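Local structure of AB hydrolase-1 domain-containing protein (Thermoplasma acidophilum DSM 1728, 3BDI) at residues Ala31-Tyr36 with Glu88-Tyr93; Ser102-Ala107 with Asp123-Ile128; Thr117-Pro122 with Lys144-Lys149. The protein is of unknown function but is probably a cytoplasmic hydrolase of the ABHD14 family, built on the alpha/beta hydrolase fold. One frame throughout, in Å; residues are numbered along the deposited sequence.

Contact 1 (Ala31-Tyr36 with Glu88-Tyr93); sequences ALFHGY and EFIRDY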
ATOM      1  N   ALA A  31      -5.178   2.181  -3.558  1.00  9.35           N
ATOM      2  CA  ALA A  31      -3.868   2.350  -4.221  1.00  8.47           C
ATOM      3  C   ALA A  31      -2.857   1.459  -3.500  1.00  9.79           C
ATOM      4  O   ALA A  31      -2.856   1.366  -2.278  1.00  9.85           O
ATOM      5  CB  ALA A  31      -3.430   3.833  -4.177  1.00 10.51           C
ATOM      6  N   LEU A  32      -2.015   0.793  -4.290  1.00  8.85           N
ATOM      7  CA  LEU A  32      -1.088  -0.241  -3.876  1.00  9.40           C
ATOM      8  C   LEU A  32       0.337   0.207  -4.084  1.00  7.29           C
ATOM      9  O   LEU A  32       0.682   0.629  -5.183  1.00  9.37           O
ATOM     10  CB  LEU A  32      -1.293  -1.523  -4.679  1.00  9.35           C
ATOM     11  CG  LEU A  32      -2.713  -1.976  -4.980  1.00 10.96           C
ATOM     12  CD1 LEU A  32      -2.736  -3.261  -5.813  1.00 11.29           C
ATOM     13  CD2 LEU A  32      -3.566  -2.147  -3.768  1.00 12.58           C
ATOM     14  N   PHE A  33       1.161   0.068  -3.050  1.00  8.14           N
ATOM     15  CA  PHE A  33       2.573   0.561  -3.050  1.00  8.90           C
ATOM     16  C   PHE A  33       3.503  -0.587  -2.703  1.00 10.09           C
ATOM     17  O   PHE A  33       3.411  -1.200  -1.660  1.00 10.52           O
ATOM     18  CB  PHE A  33       2.714   1.777  -2.117  1.00 10.06           C
ATOM     19  CG  PHE A  33       1.781   2.880  -2.479  1.00  9.67           C
ATOM     20  CD1 PHE A  33       2.088   3.767  -3.480  1.00  9.68           C
ATOM     21  CD2 PHE A  33       0.534   2.973  -1.874  1.00  8.86           C
ATOM     22  CE1 PHE A  33       1.187   4.744  -3.865  1.00 10.97           C
ATOM     23  CE2 PHE A  33      -0.346   3.941  -2.261  1.00  9.88           C
ATOM     24  CZ  PHE A  33      -0.030   4.826  -3.237  1.00  9.82           C
ATOM     25  N   HIS A  34       4.407  -0.883  -3.642  1.00  8.36           N
ATOM     26  CA  HIS A  34       5.265  -2.046  -3.592  1.00  8.82           C
ATOM     27  C   HIS A  34       6.460  -1.910  -2.618  1.00  9.66           C
ATOM     28  O   HIS A  34       6.851  -0.831  -2.176  1.00  8.84           O
ATOM     29  CB  HIS A  34       5.717  -2.374  -5.016  1.00  8.13           C
ATOM     30  CG  HIS A  34       6.567  -1.322  -5.616  1.00  7.71           C
ATOM     31  ND1 HIS A  34       7.890  -1.142  -5.253  1.00  7.91           N
ATOM     32  CD2 HIS A  34       6.274  -0.374  -6.530  1.00  8.15           C
ATOM     33  CE1 HIS A  34       8.352  -0.093  -5.920  1.00  9.31           C
ATOM     34  NE2 HIS A  34       7.394   0.395  -6.695  1.00  8.30           N
ATOM     35  N   GLY A  35       7.079  -3.060  -2.378  1.00  9.12           N
ATOM     36  CA  GLY A  35       8.323  -3.172  -1.631  1.00 10.36           C
ATOM     37  C   GLY A  35       9.546  -2.918  -2.472  1.00  9.45           C
ATOM     38  O   GLY A  35       9.469  -2.815  -3.702  1.00  9.21           O
ATOM     39  N   TYR A  36      10.674  -2.815  -1.804  1.00  9.59           N
ATOM     40  CA  TYR A  36      11.953  -2.503  -2.419  1.00  8.52           C
ATOM     41  C   TYR A  36      12.267  -3.449  -3.608  1.00  9.24           C
ATOM     42  O   TYR A  36      12.848  -3.019  -4.618  1.00 10.90           O
ATOM     43  CB  TYR A  36      13.082  -2.592  -1.382  1.00 12.04           C
ATOM     44  CG  TYR A  36      14.440  -2.229  -1.891  1.00 13.42           C
ATOM     45  CD1 TYR A  36      14.855  -0.922  -1.895  1.00 15.17           C
ATOM     46  CD2 TYR A  36      15.280  -3.200  -2.382  1.00 13.65           C
ATOM     47  CE1 TYR A  36      16.136  -0.584  -2.392  1.00 17.33           C
ATOM     48  CE2 TYR A  36      16.544  -2.891  -2.845  1.00 15.95           C
ATOM     49  CZ  TYR A  36      16.944  -1.595  -2.839  1.00 16.91           C
ATOM     50  OH  TYR A  36      18.237  -1.343  -3.326  1.00 25.06           O
ATOM     51  N   GLU A  88       4.423  12.756   0.586  0.50 10.06           N
ATOM     52  CA  GLU A  88       4.180  13.731  -0.495  0.50 10.25           C
ATOM     53  C   GLU A  88       3.835  13.006  -1.783  0.50  9.42           C
ATOM     54  O   GLU A  88       2.840  13.317  -2.432  0.50  8.85           O
ATOM     55  CB  GLU A  88       5.391  14.638  -0.731  0.50 11.41           C
ATOM     56  CG  GLU A  88       5.716  15.574   0.410  0.50 10.38           C
ATOM     57  CD  GLU A  88       4.553  16.391   0.815  0.50 13.95           C
ATOM     58  OE1 GLU A  88       3.940  17.087  -0.041  0.50 17.96           O
ATOM     59  OE2 GLU A  88       4.271  16.354   2.018  0.50 19.72           O
ATOM     60  N   PHE A  89       4.632  11.994  -2.127  1.00 10.11           N
ATOM     61  CA  PHE A  89       4.354  11.236  -3.340  1.00  9.62           C
ATOM     62  C   PHE A  89       2.952  10.668  -3.332  1.00  9.45           C
ATOM     63  O   PHE A  89       2.218  10.811  -4.294  1.00  9.68           O
ATOM     64  CB  PHE A  89       5.332  10.101  -3.574  1.00  9.75           C
ATOM     65  CG  PHE A  89       5.008   9.350  -4.813  1.00  9.07           C
ATOM     66  CD1 PHE A  89       5.216   9.892  -6.046  1.00  9.84           C
ATOM     67  CD2 PHE A  89       4.406   8.100  -4.734  1.00 10.78           C
ATOM     68  CE1 PHE A  89       4.824   9.201  -7.184  1.00  9.92           C
ATOM     69  CE2 PHE A  89       4.046   7.419  -5.858  1.00  9.59           C
ATOM     70  CZ  PHE A  89       4.269   7.985  -7.078  1.00 10.20           C
ATOM     71  N   ILE A  90       2.568   9.984  -2.246  1.00  9.89           N
ATOM     72  CA  ILE A  90       1.264   9.319  -2.254  1.00  9.81           C
ATOM     73  C   ILE A  90       0.104  10.320  -2.375  1.00  9.32           C
ATOM     74  O   ILE A  90      -0.821  10.138  -3.185  1.00 11.10           O
ATOM     75  CB  ILE A  90       1.112   8.343  -1.072  1.00 10.58           C
ATOM     76  CG1 ILE A  90       2.110   7.204  -1.280  1.00 11.04           C
ATOM     77  CG2 ILE A  90      -0.359   7.849  -0.948  1.00 12.26           C
ATOM     78  CD1 ILE A  90       2.128   6.112  -0.203  1.00 12.50           C
ATOM     79  N   ARG A  91       0.205  11.412  -1.614  0.50 10.47           N
ATOM     80  CA  ARG A  91      -0.783  12.500  -1.722  0.50 11.17           C
ATOM     81  C   ARG A  91      -0.869  13.037  -3.152  0.50 10.79           C
ATOM     82  O   ARG A  91      -1.952  13.162  -3.721  0.50 12.43           O
ATOM     83  CB  ARG A  91      -0.413  13.621  -0.778  0.50 12.13           C
ATOM     84  CG  ARG A  91      -1.432  14.740  -0.764  0.50 13.07           C
ATOM     85  CD  ARG A  91      -0.956  15.854   0.094  0.50 18.63           C
ATOM     86  NE  ARG A  91      -0.144  16.829  -0.632  0.50 23.86           N
ATOM     87  CZ  ARG A  91       1.183  16.865  -0.681  0.50 21.26           C
ATOM     88  NH1 ARG A  91       1.938  15.949  -0.096  0.50 34.17           N
ATOM     89  NH2 ARG A  91       1.770  17.839  -1.346  0.50 28.10           N
ATOM     90  N   ASP A  92       0.294  13.354  -3.718  1.00  9.90           N
ATOM     91  CA  ASP A  92       0.357  13.958  -5.062  1.00 11.68           C
ATOM     92  C   ASP A  92      -0.088  13.009  -6.157  1.00 10.31           C
ATOM     93  O   ASP A  92      -0.654  13.412  -7.161  1.00 10.82           O
ATOM     94  CB  ASP A  92       1.776  14.474  -5.329  1.00 11.67           C
ATOM     95  CG  ASP A  92       2.150  15.698  -4.474  1.00 12.02           C
ATOM     96  OD1 ASP A  92       1.271  16.207  -3.739  1.00 14.01           O
ATOM     97  OD2 ASP A  92       3.337  16.088  -4.450  1.00 11.73           O
ATOM     98  N   TYR A  93       0.229  11.722  -5.972  1.00 10.41           N
ATOM     99  CA  TYR A  93      -0.142  10.652  -6.898  1.00 11.48           C
ATOM    100  C   TYR A  93      -1.656  10.446  -6.921  1.00  9.57           C
ATOM    101  O   TYR A  93      -2.240  10.350  -7.989  1.00 10.75           O
ATOM    102  CB  TYR A  93       0.571   9.357  -6.474  1.00 10.41           C
ATOM    103  CG  TYR A  93       0.133   8.144  -7.252  1.00  9.58           C
ATOM    104  CD1 TYR A  93       0.475   7.964  -8.571  1.00  9.18           C
ATOM    105  CD2 TYR A  93      -0.705   7.199  -6.641  1.00  9.78           C
ATOM    106  CE1 TYR A  93       0.057   6.855  -9.238  1.00  8.44           C
ATOM    107  CE2 TYR A  93      -1.115   6.081  -7.294  1.00  9.84           C
ATOM    108  CZ  TYR A  93      -0.769   5.912  -8.628  1.00  7.90           C
ATOM    109  OH  TYR A  93      -1.190   4.806  -9.324  1.00 10.16           O
TER

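Contact 2 (Ser102-Ala107 with Asp123-Ile128); sequences SVIMGA and DIVDGI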
ATOM      1  N   SER A 102      -8.696   7.611  -0.491  1.00 12.99           N
ATOM      2  CA  SER A 102      -8.449   6.240  -0.897  1.00 11.06           C
ATOM      3  C   SER A 102      -8.019   5.368   0.289  1.00 10.27           C
ATOM      4  O   SER A 102      -7.415   5.836   1.250  1.00 12.82           O
ATOM      5  CB  SER A 102      -7.350   6.252  -2.001  1.00 12.57           C
ATOM      6  OG  SER A 102      -7.171   4.971  -2.599  1.00 12.25           O
ATOM      7  N   VAL A 103      -8.347   4.090   0.184  1.00 12.79           N
ATOM      8  CA  VAL A 103      -7.621   3.071   0.967  1.00 12.13           C
ATOM      9  C   VAL A 103      -6.194   2.977   0.386  1.00 10.12           C
ATOM     10  O   VAL A 103      -6.018   3.117  -0.844  1.00 11.80           O
ATOM     11  CB  VAL A 103      -8.301   1.704   0.908  1.00 11.90           C
ATOM     12  CG1 VAL A 103      -7.490   0.664   1.662  1.00 11.81           C
ATOM     13  CG2 VAL A 103      -9.736   1.793   1.536  1.00 13.63           C
ATOM     14  N   ILE A 104      -5.196   2.862   1.248  1.00 11.94           N
ATOM     15  CA  ILE A 104      -3.820   2.688   0.750  1.00  9.77           C
ATOM     16  C   ILE A 104      -3.221   1.433   1.366  1.00 10.91           C
ATOM     17  O   ILE A 104      -3.341   1.195   2.584  1.00 11.25           O
ATOM     18  CB  ILE A 104      -2.994   3.966   0.954  1.00 11.42           C
ATOM     19  CG1 ILE A 104      -2.939   4.387   2.424  1.00 11.83           C
ATOM     20  CG2 ILE A 104      -3.536   5.073   0.046  1.00 11.80           C
ATOM     21  CD1 ILE A 104      -2.099   5.653   2.666  1.00 11.64           C
HETATM   22  N   MSE A 105      -2.651   0.613   0.496  0.67 11.04           N
HETATM   23  CA  MSE A 105      -1.986  -0.619   0.879  0.67 11.33           C
HETATM   24  C   MSE A 105      -0.526  -0.509   0.533  0.67 10.17           C
HETATM   25  O   MSE A 105      -0.194   0.048  -0.511  0.67 10.59           O
HETATM   26  CB  MSE A 105      -2.598  -1.793   0.112  0.67 11.75           C
HETATM   27  CG  MSE A 105      -1.802  -3.075   0.236  0.67  8.79           C
HETATM   28 SE   MSE A 105      -2.762  -4.598  -0.500  0.50 11.76          SE
HETATM   29  CE  MSE A 105      -1.324  -5.337  -1.533  0.67 12.68           C
ATOM     30  N   GLY A 106       0.328  -0.977   1.433  1.00  9.58           N
ATOM     31  CA  GLY A 106       1.752  -0.991   1.177  1.00 10.21           C
ATOM     32  C   GLY A 106       2.403  -2.247   1.695  1.00 10.59           C
ATOM     33  O   GLY A 106       2.107  -2.718   2.817  1.00 11.32           O
ATOM     34  N   ALA A 107       3.359  -2.769   0.910  1.00 10.06           N
ATOM     35  CA  ALA A 107       4.162  -3.891   1.322  1.00  8.97           C
ATOM     36  C   ALA A 107       5.569  -3.428   1.671  1.00  9.93           C
ATOM     37  O   ALA A 107       6.214  -2.741   0.906  1.00 10.37           O
ATOM     38  CB  ALA A 107       4.239  -4.910   0.208  1.00 11.79           C
ATOM     39  N   ASP A 123      -6.576  12.945   6.296  1.00 15.07           N
ATOM     40  CA  ASP A 123      -7.853  13.218   5.666  1.00 17.84           C
ATOM     41  C   ASP A 123      -8.016  12.610   4.287  1.00 16.81           C
ATOM     42  O   ASP A 123      -9.132  12.520   3.767  1.00 19.99           O
ATOM     43  CB  ASP A 123      -8.135  14.723   5.660  1.00 21.15           C
ATOM     44  CG  ASP A 123      -8.171  15.304   7.081  1.00 30.84           C
ATOM     45  OD1 ASP A 123      -8.713  14.629   8.002  1.00 38.52           O
ATOM     46  OD2 ASP A 123      -7.634  16.412   7.280  1.00 43.23           O
ATOM     47  N   ILE A 124      -6.911  12.121   3.710  1.00 15.40           N
ATOM     48  CA  ILE A 124      -6.993  11.460   2.412  1.00 14.91           C
ATOM     49  C   ILE A 124      -7.098   9.924   2.493  1.00 13.54           C
ATOM     50  O   ILE A 124      -7.279   9.262   1.441  1.00 15.32           O
ATOM     51  CB  ILE A 124      -5.838  11.882   1.446  1.00 14.85           C
ATOM     52  CG1 ILE A 124      -4.508  11.236   1.789  1.00 17.19           C
ATOM     53  CG2 ILE A 124      -5.674  13.421   1.451  1.00 16.34           C
ATOM     54  CD1 ILE A 124      -3.384  11.589   0.793  1.00 16.30           C
ATOM     55  N   VAL A 125      -7.018   9.372   3.711  1.00 14.36           N
ATOM     56  CA  VAL A 125      -6.841   7.908   3.900  1.00 12.28           C
ATOM     57  C   VAL A 125      -8.131   7.299   4.446  1.00 12.72           C
ATOM     58  O   VAL A 125      -8.557   7.660   5.543  1.00 15.27           O
ATOM     59  CB  VAL A 125      -5.647   7.589   4.815  1.00 11.80           C
ATOM     60  CG1 VAL A 125      -5.483   6.064   4.976  1.00 12.46           C
ATOM     61  CG2 VAL A 125      -4.351   8.201   4.252  1.00 12.63           C
ATOM     62  N   ASP A 126      -8.762   6.426   3.666  1.00 12.67           N
ATOM     63  CA  ASP A 126     -10.005   5.728   4.072  1.00 12.29           C
ATOM     64  C   ASP A 126      -9.740   4.462   4.912  1.00 16.24           C
ATOM     65  O   ASP A 126     -10.655   3.960   5.582  1.00 14.86           O
ATOM     66  CB  ASP A 126     -10.824   5.312   2.869  1.00 14.76           C
ATOM     67  CG  ASP A 126     -11.496   6.476   2.147  1.00 21.53           C
ATOM     68  OD1 ASP A 126     -11.782   7.489   2.795  1.00 23.69           O
ATOM     69  OD2 ASP A 126     -11.756   6.346   0.923  1.00 22.23           O
ATOM     70  N   GLY A 127      -8.517   3.936   4.876  1.00 12.18           N
ATOM     71  CA  GLY A 127      -8.136   2.690   5.540  1.00 11.65           C
ATOM     72  C   GLY A 127      -6.720   2.354   5.123  1.00 11.92           C
ATOM     73  O   GLY A 127      -6.244   2.867   4.085  1.00 13.04           O
ATOM     74  N   ILE A 128      -6.073   1.497   5.903  1.00 11.50           N
ATOM     75  CA  ILE A 128      -4.666   1.083   5.646  1.00 10.44           C
ATOM     76  C   ILE A 128      -4.596  -0.434   5.572  1.00 11.02           C
ATOM     77  O   ILE A 128      -5.181  -1.122   6.427  1.00 10.41           O
ATOM     78  CB  ILE A 128      -3.747   1.512   6.835  1.00 10.48           C
ATOM     79  CG1 ILE A 128      -3.689   3.039   6.957  1.00 13.60           C
ATOM     80  CG2 ILE A 128      -2.298   0.953   6.693  1.00 13.43           C
ATOM     81  CD1 ILE A 128      -3.014   3.509   8.219  1.00 14.83           C
TER

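Contact 3 (Thr117-Pro122 with Lys144-Lys149); sequences TTLQYP and KKIRQK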
ATOM      1  N   THR A 117       2.097   8.354   5.221  1.00 12.46           N
ATOM      2  CA  THR A 117       1.051   9.137   4.568  1.00 11.79           C
ATOM      3  C   THR A 117      -0.174   9.368   5.470  1.00 15.23           C
ATOM      4  O   THR A 117      -0.750  10.462   5.478  1.00 13.55           O
ATOM      5  CB  THR A 117       0.602   8.452   3.279  1.00 12.14           C
ATOM      6  OG1 THR A 117       1.752   8.251   2.453  1.00 12.27           O
ATOM      7  CG2 THR A 117      -0.450   9.246   2.530  1.00 13.38           C
ATOM      8  N   THR A 118      -0.533   8.358   6.256  1.00 13.39           N
ATOM      9  CA  THR A 118      -1.660   8.494   7.203  1.00 12.96           C
ATOM     10  C   THR A 118      -1.314   9.431   8.355  1.00 15.19           C
ATOM     11  O   THR A 118      -2.172  10.193   8.784  1.00 14.30           O
ATOM     12  CB  THR A 118      -2.098   7.112   7.706  1.00 13.25           C
ATOM     13  OG1 THR A 118      -2.329   6.249   6.580  1.00 12.80           O
ATOM     14  CG2 THR A 118      -3.390   7.204   8.480  1.00 12.76           C
ATOM     15  N   LEU A 119      -0.068   9.433   8.790  1.00 13.55           N
ATOM     16  CA  LEU A 119       0.387  10.348   9.858  1.00 13.74           C
ATOM     17  C   LEU A 119       0.396  11.791   9.364  1.00 15.12           C
ATOM     18  O   LEU A 119       0.068  12.704  10.119  1.00 16.86           O
ATOM     19  CB  LEU A 119       1.777   9.958  10.372  1.00 16.44           C
ATOM     20  CG  LEU A 119       1.865   8.580  11.026  1.00 21.64           C
ATOM     21  CD1 LEU A 119       3.314   8.251  11.417  1.00 16.86           C
ATOM     22  CD2 LEU A 119       0.918   8.486  12.203  1.00 25.89           C
ATOM     23  N   GLN A 120       0.737  12.018   8.098  1.00 14.47           N
ATOM     24  CA  GLN A 120       0.872  13.369   7.545  1.00 14.49           C
ATOM     25  C   GLN A 120      -0.419  13.931   7.008  1.00 15.64           C
ATOM     26  O   GLN A 120      -0.704  15.122   7.216  1.00 16.73           O
ATOM     27  CB  GLN A 120       1.896  13.394   6.421  1.00 17.08           C
ATOM     28  CG  GLN A 120       3.299  13.106   6.845  1.00 18.15           C
ATOM     29  CD  GLN A 120       3.996  14.281   7.510  1.00 30.77           C
ATOM     30  OE1 GLN A 120       3.970  14.424   8.732  1.00 33.02           O
ATOM     31  NE2 GLN A 120       4.626  15.118   6.707  1.00 29.02           N
ATOM     32  N   TYR A 121      -1.204  13.098   6.327  1.00 13.65           N
ATOM     33  CA  TYR A 121      -2.359  13.481   5.557  1.00 13.16           C
ATOM     34  C   TYR A 121      -3.520  12.538   5.855  1.00 14.07           C
ATOM     35  O   TYR A 121      -4.082  11.879   4.985  1.00 14.93           O
ATOM     36  CB  TYR A 121      -2.012  13.432   4.057  1.00 14.14           C
ATOM     37  CG  TYR A 121      -0.872  14.327   3.682  1.00 16.88           C
ATOM     38  CD1 TYR A 121      -0.966  15.703   3.883  1.00 18.51           C
ATOM     39  CD2 TYR A 121       0.319  13.821   3.148  1.00 16.73           C
ATOM     40  CE1 TYR A 121       0.087  16.536   3.565  1.00 21.00           C
ATOM     41  CE2 TYR A 121       1.364  14.651   2.806  1.00 19.08           C
ATOM     42  CZ  TYR A 121       1.255  16.011   3.027  1.00 22.29           C
ATOM     43  OH  TYR A 121       2.270  16.903   2.701  1.00 26.94           O
ATOM     44  N   PRO A 122      -3.938  12.508   7.123  1.00 14.97           N
ATOM     45  CA  PRO A 122      -4.977  11.543   7.472  1.00 14.49           C
ATOM     46  C   PRO A 122      -6.293  11.718   6.746  1.00 14.93           C
ATOM     47  O   PRO A 122      -7.059  10.764   6.607  1.00 16.98           O
ATOM     48  CB  PRO A 122      -5.151  11.748   8.991  1.00 15.59           C
ATOM     49  CG  PRO A 122      -4.644  13.117   9.246  1.00 15.85           C
ATOM     50  CD  PRO A 122      -3.479  13.280   8.282  1.00 17.36           C
ATOM     51  N   LYS A 144       0.278   5.661  17.292  1.00 15.51           N
ATOM     52  CA  LYS A 144      -0.765   5.501  18.288  1.00 14.46           C
ATOM     53  C   LYS A 144      -2.000   6.350  18.004  1.00 14.14           C
ATOM     54  O   LYS A 144      -3.103   5.964  18.450  1.00 17.55           O
ATOM     55  CB  LYS A 144      -0.255   5.695  19.738  1.00 15.73           C
ATOM     56  CG  LYS A 144       0.001   7.085  20.191  1.00 20.45           C
ATOM     57  CD  LYS A 144       0.468   7.108  21.678  1.00 21.82           C
ATOM     58  CE  LYS A 144       0.741   8.514  22.140  1.00 28.73           C
ATOM     59  NZ  LYS A 144       0.925   8.642  23.626  1.00 34.91           N
ATOM     60  N   LYS A 145      -1.826   7.413  17.218  1.00 17.04           N
ATOM     61  CA  LYS A 145      -2.887   8.343  16.853  1.00 19.12           C
ATOM     62  C   LYS A 145      -3.772   7.924  15.676  1.00 21.18           C
ATOM     63  O   LYS A 145      -4.870   8.467  15.502  1.00 20.97           O
ATOM     64  CB  LYS A 145      -2.288   9.721  16.591  1.00 22.73           C
ATOM     65  N   ILE A 146      -3.321   6.961  14.881  1.00 17.59           N
ATOM     66  CA  ILE A 146      -4.086   6.562  13.692  1.00 16.90           C
ATOM     67  C   ILE A 146      -5.500   6.119  14.025  1.00 17.01           C
ATOM     68  O   ILE A 146      -5.725   5.201  14.823  1.00 16.02           O
ATOM     69  CB  ILE A 146      -3.332   5.443  12.886  1.00 17.74           C
ATOM     70  CG1 ILE A 146      -2.038   6.024  12.309  1.00 16.68           C
ATOM     71  CG2 ILE A 146      -4.164   4.885  11.757  1.00 14.99           C
ATOM     72  CD1 ILE A 146      -1.041   4.927  11.789  1.00 14.78           C
ATOM     73  N   ARG A 147      -6.478   6.740  13.377  1.00 16.14           N
ATOM     74  CA  ARG A 147      -7.867   6.366  13.583  1.00 16.91           C
ATOM     75  C   ARG A 147      -8.459   5.433  12.535  1.00 15.87           C
ATOM     76  O   ARG A 147      -9.508   4.836  12.731  1.00 16.15           O
ATOM     77  CB  ARG A 147      -8.703   7.646  13.658  1.00 18.62           C
ATOM     78  CG  ARG A 147      -8.220   8.642  14.716  1.00 22.49           C
ATOM     79  CD  ARG A 147      -8.242   8.075  16.158  1.00 29.04           C
ATOM     80  NE  ARG A 147      -7.945   9.079  17.193  1.00 38.02           N
ATOM     81  CZ  ARG A 147      -6.723   9.513  17.513  1.00 31.87           C
ATOM     82  N   GLN A 148      -7.799   5.332  11.357  1.00 13.19           N
ATOM     83  CA  GLN A 148      -8.289   4.476  10.290  1.00 15.57           C
ATOM     84  C   GLN A 148      -8.306   3.008  10.656  1.00 11.78           C
ATOM     85  O   GLN A 148      -7.412   2.551  11.407  1.00 13.94           O
ATOM     86  CB  GLN A 148      -7.387   4.633   9.057  1.00 15.78           C
ATOM     87  CG  GLN A 148      -7.658   5.902   8.238  1.00 18.72           C
ATOM     88  CD  GLN A 148      -7.061   7.168   8.790  1.00 15.16           C
ATOM     89  OE1 GLN A 148      -6.384   7.181   9.818  1.00 13.46           O
ATOM     90  NE2 GLN A 148      -7.295   8.264   8.089  1.00 13.75           N
ATOM     91  N   LYS A 149      -9.300   2.305  10.131  1.00 13.06           N
ATOM     92  CA  LYS A 149      -9.291   0.845  10.132  1.00 15.11           C
ATOM     93  C   LYS A 149      -7.986   0.443   9.448  1.00 12.37           C
ATOM     94  O   LYS A 149      -7.712   0.913   8.340  1.00 12.21           O
ATOM     95  CB  LYS A 149     -10.499   0.243   9.385  1.00 16.53           C
ATOM     96  CG  LYS A 149     -11.821   0.313  10.189  1.00 19.87           C
ATOM     97  CD  LYS A 149     -13.024  -0.379   9.524  1.00 19.27           C
ATOM     98  CE  LYS A 149     -14.273  -0.186  10.367  1.00 20.71           C
ATOM     99  NZ  LYS A 149     -15.526  -0.787   9.800  1.00 16.04           N
TER

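Contact 1 (Ala31-Tyr36 with Glu88-Tyr93)
I90 of helix 83-96 comes down on the ring of F33, a residue of strand 28-33, and three of its side-chain carbons share that aromatic surface. From CB the chain divides. CG2 heads for the far end of the ring and lies 3.8 Å from F33 CZ. The other branch passes through CG1, 3.7 Å from F33 CE1, and ends in CD1, which stands 3.7 Å from the F33 ring centroid and only 3° off the ring normal. This is a CH-pi contact centred on the face. It depends on I90 holding CG1 anti to its carbonyl carbon (chi1 -66°) with the rest of the chain extended. Y93, one helical turn on, meets the same ring at its edge, with CD2 4.2 Å from F33 CE1, and turns its own edge to the CB of A31. The hydroxyl of Y93 is hydrogen-bonded to OE1 of Q18. F89 adds a looser, oblique approach to F33. V114 of helix 109-120 also touches F33, so helices 83-96 and 109-120 both pack on this face of the alpha/beta hydrolase sheet. No hydrogen bond crosses between strand and helix: dispersion and shape, with every touching residue buried, make this interface.

Contact 2 (Ser102-Ala107 with Asp123-Ile128)
S102 O is gripped twice from the segment 123-128. D126 N gives it a nearly straight hydrogen bond of 2.8 Å (171° at the hydrogen), approaching from well above the carbonyl plane, and the CA of V125 adds a CA-H...O contact at 3.4 Å. Parallel pairing continues on both sides of this point: S102 N binds I124 O at 2.9 Å, and I104 N binds G127 O at 3.0 Å. The same G127 O takes a CA-H...O contact from V103 CA at 3.4 Å, and V103 CG1 packs beside it. Next to it the regular pattern breaks, because the chain turns a corner at D126 and buries G127 N without any partner. On the helix-covered face, I104 places CG1 between its backbone N and carbonyl carbon (chi1 58°), the crowded position, and thereby carries CD1 across V125 to within 3.8 Å of its CG2. Both side chains then pack under helix 109-120, the crossover of this beta-alpha-beta unit. Strand 102-107 runs on through G106 into what is probably the nucleophile elbow of the hydrolase. Since backbone atoms supply every hydrogen bond between the segments, the pairing owes little to side-chain polarity, while the apolar groups on the helix side set the packing.

Contact 3 (Thr117-Pro122 with Lys144-Lys149)
The carboxamide of Q148 is the flat group that meets helix 109-120. The methyl CG2 of T118 stands well out of the amide plane, 3.3 Å from Q148 OE1 and 3.7 Å from Q148 CD, the two side chains arriving from opposite directions. At the other end of the amide, Q148 NE2 lies 2.9 Å from P122 O and donates a hydrogen bond to the carbonyl of V125. A second flat group, the ring of Y121, has CB of Q120 on one face, 3.7 Å above its plane. Q148 attains its position by bending at chi2 (79°), which folds the amide back toward the end of the helix. T118 sends its hydroxyl to V114 O within the helix, and this leaves CG2 anti to the backbone N (OG1 at chi1 -52°) and directed at the glutamine. In the alpha/beta hydrolase fold, the contact joins the C-terminal end of the helix that follows strand 102-107 to the loop between helix 140-143 and strand 150-155. With an alanine here in place of Q148, the V125 carbonyl would probably lose its side-chain donor and a gap would open beside the T118 methyl. Two residues earlier in the loop, the contact is apolar. L119 and I146 cross at about a right angle, with L119 CD2 resting 3.8 Å from I146 CG1, while I146 CG2 approaches T118 CG2 at 4.1 Å. I146 also leans on I128 of strand 125-131, so its side chain bridges helix and sheet.

After the two N-terminal strands 5-11 and 14-21, the chain enters strand 28-33, the first of these segments, and contact 1 closes a long loop when helix 83-96 packs back on it. Contact 2 opens only afterwards, on strand 102-107, the sheet neighbour of strand 28-33; a probable hydrogen bond from F33 N to M105 O joins the two contacts. Helix 109-120 then begins contact 3 before strand 125-131 has completed contact 2, so these two cross. Contact 3 closes last, at the loop before strand 150-155, where I128 N probably bonds K149 O and continues the sheet. I90 touches T117, bringing contacts 1 and 3 together through neighbouring helices on one side of the sheet.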